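Local coordinates for metallo-beta-lactamase family protein (Thermus thermophilus, PDB 2ZO4), which is probably a zinc-dependent hydrolase of the metallo-beta-lactamase superfamily, holding two zinc ions in its active site, though its natural substrate is not established, at residues T65-H70 against R88-E93; G77-F82 against H142-P147; K161-L166 against A176-E181. One frame throughout, in Å; residues are numbered along the deposited sequence.

Contact 1 (T65-H70 against R88-E93); sequences TILLTH and RVFLHE. With ZN (zinc ion), chain B.
Leu68 and Val89 mesh on one face of a parallel strand pair: Leu68 CD1 enters the notch between Val89 CG1, 3.8 Å away, and Leu91 CG, 4.0 Å away, and crosses both side chains at a slant. Val89 is forked to serve two neighbours. With CG1 anti to its own backbone N (chi1 -178°), that methyl meets Leu68, while CG2 lies alongside CB and CG1 of Ile66, the two side chains pointing the same way. Helix 79-84 packs on this face, its Phe82 touching Ile66 and its Ser79 lying on both Leu68 and Val89.

Between the side chains runs a parallel ladder. The bonds from Ile66 N to Arg88 O and from Phe90 N to Ile66 O are both 2.7 Å, and Leu68 N reaches Phe90 O at 2.9 Å. Strand 65-68, the helical connection and strand 88-92 thus form a beta-alpha-beta crossover within one sheet of the alpha-beta/beta-alpha metallo-beta-lactamase fold, and the first strand runs out into the metal-binding loop. There His70 NE2 binds a zinc ion at 2.2 Å, a site completed by a water, His72, His171 and Asp190. His70 ND1 donates to Thr69 OG1 nearly in the ring plane, which restrains the ring's rotation; Asp37 holds that hydroxyl in turn.

On the opposite face the Phe90 ring is the large bump. Leu67 CD2 lies beside it, 3.7 Å from Phe90 CD2, and Thr65 CG2 approaches farther out, 3.9 Å from Phe90 CE2, so the two methyls cup one flank of the ring while Leu148 and Leu150 of the next strand touch Phe90 as well. Where the strands part, a water spans Leu68 O and His92 N.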
loop_
_atom_site.group_PDB
_atom_site.type_symbol
_atom_site.label_atom_id
_atom_site.label_comp_id
_atom_site.label_asym_id
_atom_site.label_seq_id
_atom_site.Cartn_x
_atom_site.Cartn_y
_atom_site.Cartn_z
ATOM N N THR A 65 15.334 -0.381 13.714
ATOM C CA THR A 65 14.729 0.595 12.797
ATOM C C THR A 65 13.650 -0.068 11.951
ATOM O O THR A 65 13.870 -1.138 11.372
ATOM C CB THR A 65 15.777 1.266 11.868
ATOM O OG1 THR A 65 16.818 1.841 12.657
ATOM C CG2 THR A 65 15.139 2.377 11.016
ATOM N N ILE A 66 12.482 0.567 11.900
ATOM C CA ILE A 66 11.388 0.108 11.059
ATOM C C ILE A 66 11.068 1.177 10.019
ATOM O O ILE A 66 10.787 2.329 10.366
ATOM C CB ILE A 66 10.112 -0.216 11.881
ATOM C CG1 ILE A 66 10.410 -1.205 13.023
ATOM C CG2 ILE A 66 8.986 -0.713 10.963
ATOM C CD1 ILE A 66 10.814 -2.611 12.587
ATOM N N LEU A 67 11.120 0.786 8.748
ATOM C CA LEU A 67 10.730 1.664 7.652
ATOM C C LEU A 67 9.446 1.141 7.010
ATOM O O LEU A 67 9.438 0.058 6.431
ATOM C CB LEU A 67 11.859 1.775 6.614
ATOM C CG LEU A 67 13.244 2.204 7.124
ATOM C CD1 LEU A 67 14.271 2.147 6.012
ATOM C CD2 LEU A 67 13.210 3.601 7.747
ATOM N N LEU A 68 8.364 1.909 7.123
ATOM C CA LEU A 68 7.066 1.491 6.586
ATOM C C LEU A 68 6.758 2.139 5.245
ATOM O O LEU A 68 6.774 3.363 5.121
ATOM C CB LEU A 68 5.929 1.798 7.574
ATOM C CG LEU A 68 5.953 1.114 8.945
ATOM C CD1 LEU A 68 4.748 1.546 9.779
ATOM C CD2 LEU A 68 6.006 -0.407 8.821
ATOM N N THR A 69 6.462 1.312 4.247
ATOM C CA THR A 69 6.037 1.817 2.944
ATOM C C THR A 69 4.656 2.459 3.039
ATOM O O THR A 69 4.420 3.514 2.451
ATOM C CB THR A 69 6.046 0.717 1.858
ATOM O OG1 THR A 69 5.162 -0.344 2.238
ATOM C CG2 THR A 69 7.463 0.168 1.657
ATOM N N HIS A 70 3.759 1.827 3.798
ATOM C CA HIS A 70 2.402 2.337 4.015
ATOM C C HIS A 70 1.676 1.668 5.194
ATOM O O HIS A 70 2.221 0.773 5.849
ATOM C CB HIS A 70 1.566 2.264 2.726
ATOM C CG HIS A 70 1.409 0.880 2.164
ATOM N ND1 HIS A 70 2.481 0.069 1.852
ATOM C CD2 HIS A 70 0.301 0.185 1.819
ATOM C CE1 HIS A 70 2.039 -1.071 1.353
ATOM N NE2 HIS A 70 0.720 -1.027 1.320
ATOM N N ARG A 88 12.650 2.087 16.393
ATOM C CA ARG A 88 12.173 3.369 15.896
ATOM C C ARG A 88 11.400 3.158 14.596
ATOM O O ARG A 88 11.923 2.567 13.650
ATOM C CB ARG A 88 13.350 4.311 15.675
ATOM C CG ARG A 88 12.972 5.775 15.719
ATOM C CD ARG A 88 13.928 6.532 16.632
ATOM N NE ARG A 88 15.220 6.780 16.003
ATOM C CZ ARG A 88 16.329 7.104 16.664
ATOM N NH1 ARG A 88 17.451 7.317 15.996
ATOM N NH2 ARG A 88 16.325 7.204 17.991
ATOM N N VAL A 89 10.158 3.638 14.564
ATOM C CA VAL A 89 9.280 3.443 13.408
ATOM C C VAL A 89 9.180 4.705 12.546
ATOM O O VAL A 89 8.885 5.792 13.050
ATOM C CB VAL A 89 7.866 2.969 13.839
ATOM C CG1 VAL A 89 6.972 2.731 12.625
ATOM C CG2 VAL A 89 7.960 1.701 14.661
ATOM N N PHE A 90 9.434 4.540 11.248
ATOM C CA PHE A 90 9.341 5.624 10.276
ATOM C C PHE A 90 8.175 5.392 9.314
ATOM O O PHE A 90 7.980 4.277 8.820
ATOM C CB PHE A 90 10.648 5.750 9.487
ATOM C CG PHE A 90 11.802 6.287 10.294
ATOM C CD1 PHE A 90 12.039 7.655 10.362
ATOM C CD2 PHE A 90 12.658 5.422 10.976
ATOM C CE1 PHE A 90 13.109 8.160 11.097
ATOM C CE2 PHE A 90 13.731 5.913 11.710
ATOM C CZ PHE A 90 13.957 7.286 11.774
ATOM N N LEU A 91 7.420 6.459 9.053
ATOM C CA LEU A 91 6.196 6.406 8.256
ATOM C C LEU A 91 6.063 7.736 7.524
ATOM O O LEU A 91 6.286 8.783 8.133
ATOM C CB LEU A 91 4.994 6.239 9.190
ATOM C CG LEU A 91 3.776 5.343 8.930
ATOM C CD1 LEU A 91 2.552 5.989 9.568
ATOM C CD2 LEU A 91 3.508 5.034 7.462
ATOM N N HIS A 92 5.686 7.719 6.245
ATOM C CA HIS A 92 5.530 8.981 5.504
ATOM C C HIS A 92 4.456 9.883 6.107
ATOM O O HIS A 92 3.378 9.416 6.474
ATOM C CB HIS A 92 5.248 8.759 4.019
ATOM C CG HIS A 92 5.237 10.026 3.224
ATOM N ND1 HIS A 92 4.104 10.792 3.058
ATOM C CD2 HIS A 92 6.231 10.679 2.576
ATOM C CE1 HIS A 92 4.397 11.858 2.336
ATOM N NE2 HIS A 92 5.681 11.813 2.031
ATOM N N GLU A 93 4.771 11.176 6.178
ATOM C CA GLU A 93 3.940 12.192 6.846
ATOM C C GLU A 93 2.452 12.181 6.449
ATOM O O GLU A 93 1.582 12.406 7.289
ATOM C CB GLU A 93 4.548 13.597 6.644
ATOM C CG GLU A 93 4.720 14.029 5.167
ATOM C CD GLU A 93 5.491 15.342 4.985
ATOM O OE1 GLU A 93 5.624 16.117 5.955
ATOM O OE2 GLU A 93 5.968 15.602 3.858
HETATM ZN ZN ZN B . -0.953 -2.162 0.367
HETATM O O HOH W 1 5.137 5.341 4.538
HETATM O O HOH W 2 -0.996 -4.081 0.961
#

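Contact 2 (G77-F82 against H142-P147); sequences GLSGFF and HPPQNP
His142 reaches across to the start of helix 79-84 with both backbone and ring. Its N-H points in the carbonyl plane at a lone pair of Gly77 O, 2.8 Å from His142 N, and His142 O receives Gly80 N at 2.7 Å, a more bent bond (133° at the hydrogen) whose donor is tilted from the carbonyl plane. Both backbone polar groups of His142 are thus taken up by residues at and just before the helix start.

CG of His142 stands anti to the carbonyl carbon and beside the backbone N (chi1 -55°), which brings the ring round to the same acceptor: Gly77 O lies at its edge, in plane, 3.5 Å from His142 CD2. Leu78 CD2 comes to the ring obliquely at 4.2 Å from that same CD2 atom of His142, and Arg46 of helix 43-55 also touches the His142 side chain.

Ser79 takes the conformation in which OG sits between its backbone N and carbonyl carbon (chi1 59°). The hydroxyl is thereby set against the proline ring of Pro144, with Ser79 OG 3.2 Å from Pro144 CD and 3.7 Å from Pro144 CG, while its hydrogen bond goes back to Tyr76 O. Packing is close here, and the polar atom is satisfied by the carbonyl of Tyr76, three residues earlier.

The backbone of Gly80 lies directly against the loop, with Gly80 CA 3.9 Å from Pro144 N. Beyond Pro143 and Pro144, Glu83 accepts the backbone N-H groups of Gln145 and Asn146. The whole is a loop strapped over the N-terminal turn of a helix, the one that follows the short helix 73-76, which carries the zinc ligands Asp74 and His75 of the HxHxDH motif (His70, His72, Asp74, His75) of the metallo-beta-lactamase fold.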
loop_
_atom_site.group_PDB
_atom_site.type_symbol
_atom_site.label_atom_id
_atom_site.label_comp_id
_atom_site.label_asym_id
_atom_site.label_seq_id
_atom_site.Cartn_x
_atom_site.Cartn_y
_atom_site.Cartn_z
ATOM N N GLY A 77 1.244 -3.885 10.384
ATOM C CA GLY A 77 0.651 -4.621 11.509
ATOM C C GLY A 77 1.518 -4.887 12.732
ATOM O O GLY A 77 1.030 -4.825 13.857
ATOM N N LEU A 78 2.795 -5.194 12.526
ATOM C CA LEU A 78 3.698 -5.448 13.653
ATOM C C LEU A 78 4.571 -4.260 14.080
ATOM O O LEU A 78 5.390 -4.393 14.993
ATOM C CB LEU A 78 4.563 -6.691 13.407
ATOM C CG LEU A 78 3.892 -8.067 13.524
ATOM C CD1 LEU A 78 4.904 -9.177 13.271
ATOM C CD2 LEU A 78 3.227 -8.256 14.885
ATOM N N SER A 79 4.391 -3.107 13.436
ATOM C CA SER A 79 5.233 -1.934 13.711
ATOM C C SER A 79 5.202 -1.490 15.179
ATOM O O SER A 79 6.235 -1.123 15.740
ATOM C CB SER A 79 4.887 -0.768 12.780
ATOM O OG SER A 79 3.534 -0.370 12.907
ATOM N N GLY A 80 4.020 -1.533 15.787
ATOM C CA GLY A 80 3.862 -1.215 17.204
ATOM C C GLY A 80 4.489 -2.250 18.122
ATOM O O GLY A 80 4.923 -1.912 19.223
ATOM N N PHE A 81 4.530 -3.507 17.672
ATOM C CA PHE A 81 5.188 -4.585 18.418
ATOM C C PHE A 81 6.690 -4.345 18.463
ATOM O O PHE A 81 7.294 -4.346 19.538
ATOM C CB PHE A 81 4.871 -5.970 17.819
ATOM C CG PHE A 81 5.764 -7.086 18.338
ATOM C CD1 PHE A 81 5.634 -7.559 19.646
ATOM C CD2 PHE A 81 6.728 -7.664 17.513
ATOM C CE1 PHE A 81 6.455 -8.586 20.128
ATOM C CE2 PHE A 81 7.554 -8.696 17.983
ATOM C CZ PHE A 81 7.417 -9.155 19.294
ATOM N N PHE A 82 7.285 -4.136 17.289
ATOM C CA PHE A 82 8.698 -3.791 17.195
ATOM C C PHE A 82 9.013 -2.513 17.966
ATOM O O PHE A 82 10.002 -2.465 18.698
ATOM C CB PHE A 82 9.143 -3.684 15.734
ATOM C CG PHE A 82 9.373 -5.016 15.075
ATOM C CD1 PHE A 82 8.474 -5.506 14.133
ATOM C CD2 PHE A 82 10.486 -5.787 15.406
ATOM C CE1 PHE A 82 8.684 -6.743 13.523
ATOM C CE2 PHE A 82 10.707 -7.024 14.801
ATOM C CZ PHE A 82 9.803 -7.503 13.859
ATOM N N HIS A 142 -1.037 -3.765 15.363
ATOM C CA HIS A 142 -0.452 -3.103 16.525
ATOM C C HIS A 142 0.144 -1.780 16.064
ATOM O O HIS A 142 1.295 -1.739 15.623
ATOM C CB HIS A 142 0.620 -3.993 17.159
ATOM C CG HIS A 142 0.126 -5.356 17.524
ATOM N ND1 HIS A 142 -0.228 -5.701 18.812
ATOM C CD2 HIS A 142 -0.101 -6.455 16.764
ATOM C CE1 HIS A 142 -0.639 -6.956 18.832
ATOM N NE2 HIS A 142 -0.575 -7.435 17.602
ATOM N N PRO A 143 -0.645 -0.694 16.141
ATOM C CA PRO A 143 -0.205 0.611 15.645
ATOM C C PRO A 143 0.921 1.213 16.490
ATOM O O PRO A 143 0.903 1.076 17.716
ATOM C CB PRO A 143 -1.469 1.478 15.755
ATOM C CG PRO A 143 -2.600 0.514 15.952
ATOM C CD PRO A 143 -2.009 -0.628 16.692
ATOM N N PRO A 144 1.903 1.865 15.838
ATOM C CA PRO A 144 2.969 2.541 16.568
ATOM C C PRO A 144 2.422 3.774 17.277
ATOM O O PRO A 144 1.488 4.409 16.779
ATOM C CB PRO A 144 3.957 2.944 15.463
ATOM C CG PRO A 144 3.136 3.047 14.236
ATOM C CD PRO A 144 2.060 2.006 14.378
ATOM N N GLN A 145 2.991 4.091 18.436
ATOM C CA GLN A 145 2.551 5.238 19.226
ATOM C C GLN A 145 3.263 6.510 18.807
ATOM O O GLN A 145 2.644 7.571 18.710
ATOM C CB GLN A 145 2.768 4.984 20.719
ATOM C CG GLN A 145 1.571 4.352 21.410
ATOM C CD GLN A 145 1.255 2.974 20.882
ATOM O OE1 GLN A 145 2.113 2.090 20.885
ATOM N NE2 GLN A 145 0.018 2.780 20.415
ATOM N N ASN A 146 4.566 6.393 18.560
ATOM C CA ASN A 146 5.396 7.543 18.222
ATOM C C ASN A 146 6.173 7.349 16.910
ATOM O O ASN A 146 7.404 7.440 16.910
ATOM C CB ASN A 146 6.382 7.851 19.367
ATOM C CG ASN A 146 5.739 7.791 20.744
ATOM O OD1 ASN A 146 4.716 8.433 21.000
ATOM N ND2 ASN A 146 6.349 7.023 21.646
ATOM N N PRO A 147 5.464 7.083 15.787
ATOM C CA PRO A 147 6.198 6.977 14.522
ATOM C C PRO A 147 6.773 8.329 14.105
ATOM O O PRO A 147 6.202 9.375 14.427
ATOM C CB PRO A 147 5.129 6.516 13.528
ATOM C CG PRO A 147 3.839 6.988 14.102
ATOM C CD PRO A 147 4.013 6.887 15.596
#

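Contact 3 (K161-L166 against A176-E181)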
loop_
_atom_site.group_PDB
_atom_site.type_symbol
_atom_site.label_atom_id
_atom_site.label_comp_id
_atom_site.label_asym_id
_atom_site.label_seq_id
_atom_site.Cartn_x
_atom_site.Cartn_y
_atom_site.Cartn_z
ATOM N N LYS A 161 23.622 1.368 4.216
ATOM C CA LYS A 161 23.062 1.770 2.929
ATOM C C LYS A 161 22.414 3.155 2.985
ATOM O O LYS A 161 22.073 3.652 4.061
ATOM C CB LYS A 161 22.087 0.706 2.411
ATOM C CG LYS A 161 22.802 -0.527 1.858
ATOM C CD LYS A 161 21.885 -1.725 1.743
ATOM C CE LYS A 161 22.612 -2.919 1.119
ATOM N NZ LYS A 161 23.750 -3.409 1.952
ATOM N N ARG A 162 22.280 3.779 1.818
ATOM C CA ARG A 162 21.649 5.087 1.710
ATOM C C ARG A 162 20.369 4.979 0.889
ATOM O O ARG A 162 20.399 4.615 -0.290
ATOM C CB ARG A 162 22.610 6.110 1.106
ATOM C CG ARG A 162 22.160 7.554 1.303
ATOM C CD ARG A 162 23.311 8.536 1.121
ATOM N NE ARG A 162 22.805 9.899 0.954
ATOM C CZ ARG A 162 22.839 10.849 1.885
ATOM N NH1 ARG A 162 23.379 10.615 3.071
ATOM N NH2 ARG A 162 22.338 12.049 1.616
ATOM N N LEU A 163 19.252 5.293 1.535
ATOM C CA LEU A 163 17.925 5.098 0.963
ATOM C C LEU A 163 17.242 6.435 0.711
ATOM O O LEU A 163 17.157 7.268 1.610
ATOM C CB LEU A 163 17.065 4.261 1.917
ATOM C CG LEU A 163 17.302 2.750 2.014
ATOM C CD1 LEU A 163 18.639 2.404 2.658
ATOM C CD2 LEU A 163 16.170 2.110 2.787
ATOM N N ARG A 164 16.751 6.632 -0.508
ATOM C CA ARG A 164 15.998 7.832 -0.843
ATOM C C ARG A 164 14.509 7.563 -0.674
ATOM O O ARG A 164 13.978 6.608 -1.247
ATOM C CB ARG A 164 16.294 8.277 -2.280
ATOM C CG ARG A 164 15.623 9.594 -2.692
ATOM C CD ARG A 164 16.302 10.811 -2.060
ATOM N NE ARG A 164 17.678 10.961 -2.537
ATOM C CZ ARG A 164 18.558 11.845 -2.069
ATOM N NH1 ARG A 164 18.224 12.685 -1.097
ATOM N NH2 ARG A 164 19.783 11.883 -2.580
ATOM N N VAL A 165 13.844 8.406 0.110
ATOM C CA VAL A 165 12.400 8.297 0.312
ATOM C C VAL A 165 11.642 8.888 -0.878
ATOM O O VAL A 165 11.783 10.074 -1.199
ATOM C CB VAL A 165 11.950 8.960 1.641
ATOM C CG1 VAL A 165 10.428 8.817 1.845
ATOM C CG2 VAL A 165 12.692 8.342 2.814
ATOM N N LEU A 166 10.848 8.048 -1.537
ATOM C CA LEU A 166 10.043 8.489 -2.672
ATOM C C LEU A 166 8.569 8.387 -2.336
ATOM O O LEU A 166 8.014 7.291 -2.291
ATOM C CB LEU A 166 10.344 7.662 -3.924
ATOM C CG LEU A 166 11.788 7.431 -4.372
ATOM C CD1 LEU A 166 11.780 6.490 -5.559
ATOM C CD2 LEU A 166 12.500 8.743 -4.722
ATOM N N ALA A 176 5.272 5.315 0.593
ATOM C CA ALA A 176 6.646 5.667 0.290
ATOM C C ALA A 176 7.392 4.443 -0.223
ATOM O O ALA A 176 7.284 3.362 0.350
ATOM C CB ALA A 176 7.332 6.243 1.532
ATOM N N ALA A 177 8.126 4.618 -1.318
ATOM C CA ALA A 177 9.116 3.631 -1.752
ATOM C C ALA A 177 10.487 4.053 -1.228
ATOM O O ALA A 177 10.710 5.227 -0.925
ATOM C CB ALA A 177 9.136 3.517 -3.268
ATOM N N PHE A 178 11.400 3.095 -1.111
ATOM C CA PHE A 178 12.746 3.381 -0.638
ATOM C C PHE A 178 13.752 2.994 -1.709
ATOM O O PHE A 178 13.844 1.827 -2.098
ATOM C CB PHE A 178 13.026 2.677 0.696
ATOM C CG PHE A 178 12.089 3.088 1.805
ATOM C CD1 PHE A 178 12.334 4.239 2.550
ATOM C CD2 PHE A 178 10.950 2.330 2.092
ATOM C CE1 PHE A 178 11.460 4.634 3.572
ATOM C CE2 PHE A 178 10.068 2.715 3.114
ATOM C CZ PHE A 178 10.327 3.866 3.853
ATOM N N TYR A 179 14.491 3.990 -2.191
ATOM C CA TYR A 179 15.372 3.822 -3.343
ATOM C C TYR A 179 16.851 3.911 -2.978
ATOM O O TYR A 179 17.312 4.912 -2.417
ATOM C CB TYR A 179 15.013 4.841 -4.431
ATOM C CG TYR A 179 15.734 4.655 -5.760
ATOM C CD1 TYR A 179 15.835 3.400 -6.360
ATOM C CD2 TYR A 179 16.286 5.750 -6.428
ATOM C CE1 TYR A 179 16.489 3.238 -7.589
ATOM C CE2 TYR A 179 16.939 5.600 -7.650
ATOM C CZ TYR A 179 17.030 4.343 -8.226
ATOM O OH TYR A 179 17.671 4.198 -9.434
ATOM N N LEU A 180 17.576 2.842 -3.295
ATOM C CA LEU A 180 19.025 2.787 -3.122
ATOM C C LEU A 180 19.654 3.277 -4.420
ATOM O O LEU A 180 19.807 2.515 -5.376
ATOM C CB LEU A 180 19.480 1.358 -2.793
ATOM C CG LEU A 180 19.216 0.815 -1.382
ATOM C CD1 LEU A 180 17.724 0.601 -1.106
ATOM C CD2 LEU A 180 19.964 -0.484 -1.185
ATOM N N GLU A 181 19.998 4.563 -4.436
ATOM C CA GLU A 181 20.340 5.278 -5.662
ATOM C C GLU A 181 21.604 4.770 -6.348
ATOM O O GLU A 181 21.628 4.629 -7.573
ATOM C CB GLU A 181 20.443 6.785 -5.395
ATOM C CG GLU A 181 19.104 7.435 -5.060
ATOM C CD GLU A 181 19.199 8.934 -4.826
ATOM O OE1 GLU A 181 20.244 9.414 -4.332
ATOM O OE2 GLU A 181 18.210 9.629 -5.129
HETATM O O HOH W 3 19.846 6.406 -2.089
#
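Leu166 and Tyr179 mark the tight end of this antiparallel pairing, Leu166 CD1 crossing over to Tyr179 CB at 3.8 Å. On the opposite face Val165 CG2 runs beside the Phe178 ring, and Leu163 CD2 meets Phe178 CB at 3.8 Å. Two hydrogen-bonded pairs lace the backbones, Arg164 with Tyr179 and Leu166 with Ala177; the bond from Arg164 N to Tyr179 O is short at 2.6 Å and nearly straight.

Toward Glu181 the pairing gives way to solvent. A water there bridges Arg162 O and Glu181 N, which do not bond directly, and also reaches Tyr179 O. Arg164, bent at chi2 and chi3 (74° and 64°), curls its guanidinium side-on to Glu181: NE meets OE2 from above the carboxylate plane at 3.0 Å, and NH2 meets OE1 on its syn side at 3.1 Å. The two planes lie 54° apart, so this is a twisted two-point salt bridge.

The hairpin lies inside a five-stranded mixed sheet, with strand 155-158 beside 161-167 and strand 185-189 beside 176-180, while Leu163 and Phe178 pack on Leu67 of the other sheet.

Overall arrangement
Contacts 1 and 3 belong to the two facing sheets of the fold, their centres 12 Å apart, and they touch mainly round Leu67, whose CD1 lies 3.7 Å from Leu163 CD2. Near the metal end, the loop after strand 65-68 is probably hydrogen-bonded to the second sheet, Ala176 N to Thr69 O, 2.7 Å. Contact 2 lies across the other face of contact 1, at 10 Å between centres, with Ile66 CD1 3.7 Å from Phe82 CB; it stays clear of contact 3, nearest atoms about 11 Å apart. Contact 1 alone supplies a zinc ligand, His70, whereas Gly77 CA and the side chain of Ala176 lie about 11 and 12 Å from a zinc ion.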